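Local atomic coordinates of m3DLH protein (Halieaceae bacterium, PDB entry 7JKA), a protein that belongs to the dienelactone hydrolase family of the alpha/beta-hydrolase clan and probably hydrolyses dienelactone-type esters, perhaps phosphotriesters as well. Residues G99-A102 with A103-A106. Sequence-based numbering, arbitrary orientation. Where two conformers were deposited one is given.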
loop_
_atom_site.group_PDB
_atom_site.type_symbol
_atom_site.label_atom_id
_atom_site.label_comp_id
_atom_site.label_asym_id
_atom_site.label_seq_id
_atom_site.Cartn_x
_atom_site.Cartn_y
_atom_site.Cartn_z
ATOM N N GLY A 99 12.598 10.042 -8.379
ATOM C CA GLY A 99 13.006 10.823 -9.522
ATOM C C GLY A 99 12.546 10.278 -10.853
ATOM O O GLY A 99 12.869 10.850 -11.897
ATOM N N ASP A 100 11.795 9.170 -10.848
ATOM C CA ASP A 100 11.277 8.552 -12.060
ATOM C C ASP A 100 9.850 8.111 -11.714
ATOM O O ASP A 100 9.527 6.928 -11.570
ATOM C CB ASP A 100 12.157 7.387 -12.521
ATOM C CG ASP A 100 11.771 6.865 -13.884
ATOM O OD1 ASP A 100 10.694 7.239 -14.397
ATOM O OD2 ASP A 100 12.562 6.077 -14.442
ATOM N N ARG A 101 8.975 9.103 -11.554
ATOM C CA ARG A 101 7.608 8.823 -11.136
ATOM C C ARG A 101 6.882 7.947 -12.157
ATOM O O ARG A 101 6.041 7.129 -11.777
ATOM C CB ARG A 101 6.841 10.130 -10.912
ATOM C CG ARG A 101 7.521 11.141 -9.979
ATOM C CD ARG A 101 7.462 10.745 -8.517
ATOM N NE ARG A 101 6.191 11.072 -7.872
ATOM C CZ ARG A 101 5.905 12.251 -7.321
ATOM N NH1 ARG A 101 4.730 12.435 -6.747
ATOM N NH2 ARG A 101 6.781 13.257 -7.355
ATOM N N ALA A 102 7.214 8.087 -13.444
ATOM C CA ALA A 102 6.600 7.242 -14.468
ATOM C C ALA A 102 6.940 5.775 -14.253
ATOM O O ALA A 102 6.061 4.910 -14.349
ATOM C CB ALA A 102 7.041 7.693 -15.862
ATOM N N ALA A 103 8.205 5.473 -13.949
ATOM C CA ALA A 103 8.585 4.078 -13.726
ATOM C C ALA A 103 7.973 3.552 -12.435
ATOM O O ALA A 103 7.551 2.391 -12.357
ATOM C CB ALA A 103 10.108 3.946 -13.683
ATOM N N TRP A 104 7.925 4.406 -11.416
ATOM C CA TRP A 104 7.312 4.041 -10.153
ATOM C C TRP A 104 5.842 3.726 -10.351
ATOM O O TRP A 104 5.348 2.705 -9.874
ATOM C CB TRP A 104 7.524 5.206 -9.194
ATOM C CG TRP A 104 7.187 4.999 -7.756
ATOM C CD1 TRP A 104 6.856 3.852 -7.132
ATOM C CD2 TRP A 104 7.154 6.032 -6.771
ATOM N NE1 TRP A 104 6.598 4.101 -5.789
ATOM C CE2 TRP A 104 6.805 5.436 -5.550
ATOM C CE3 TRP A 104 7.414 7.404 -6.813
ATOM C CZ2 TRP A 104 6.669 6.179 -4.364
ATOM C CZ3 TRP A 104 7.302 8.140 -5.643
ATOM C CH2 TRP A 104 6.942 7.526 -4.441
ATOM N N ARG A 105 5.137 4.592 -11.077
ATOM C CA ARG A 105 3.714 4.357 -11.297
ATOM C C ARG A 105 3.489 3.155 -12.192
ATOM O O ARG A 105 2.500 2.445 -12.014
ATOM C CB ARG A 105 3.068 5.607 -11.884
ATOM C CG ARG A 105 2.987 6.708 -10.834
ATOM C CD ARG A 105 2.719 8.077 -11.404
ATOM N NE ARG A 105 2.753 9.061 -10.316
ATOM C CZ ARG A 105 2.120 10.228 -10.321
ATOM N NH1 ARG A 105 1.356 10.575 -11.353
ATOM N NH2 ARG A 105 2.222 11.032 -9.256
ATOM N N ALA A 106 4.420 2.874 -13.105
ATOM C CA ALA A 106 4.254 1.730 -13.993
ATOM C C ALA A 106 4.337 0.410 -13.242
ATOM O O ALA A 106 3.583 -0.522 -13.553
ATOM C CB ALA A 106 5.306 1.776 -15.094
#
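Asp100 meets Ala103 three residues on and, as the N-cap of helix 101-116, offers a worked example of how a helix start is sealed. Its OD1 accepts from Ala103 N at 3.1 Å, the donor approaching from above the carboxylate plane, 62° out of it. What brings the carboxylate over the first turn is the swing of CG away from the backbone N (chi1 -171°), which also lays OD2 3.3 Å from Ala103 CB. The backbone of the same residue starts the helical ladder, Trp104 N donating to Asp100 O over 3.0 Å, and the next rung runs from Arg105 N to Arg101 O. In its side chains, the face that carries Asp100, Ala102 and Ala103 is the more open one: small methyl groups and a single carboxylate.

The inward side is tight. Buried Trp104 lies alongside Arg101, which was modelled in two conformers; in the one described here its chain bends back so that CD reaches the indole edge, 3.8 Å from CE3, with the guanidinium turned 53° from the ring. Beyond the pair, the indole meets the ring of Phe133 almost in parallel and its NE1 hydrogen-bonds to Thr137 OG1 of helix 133-143. Arg105 takes an extended course, its CG 3.2 Å from Arg101 O, until, in that same conformer, its NH2 stands 3.8 Å from Arg101 NH1. There Glu140 forms salt bridges to both arginines and Asp165 another to Arg105, which probably offsets the closeness of the like charges.

Were Asp100 replaced by an alanine, Ala103 N would probably be left without its side-chain capping acceptor, and the first turn could fray more readily. The chemistry thus divides the work: a carboxylate closes the helix start, and arginine-carboxylate pairing beside the indole joins its inner face to helix 133-143, close to a probable nucleophile elbow.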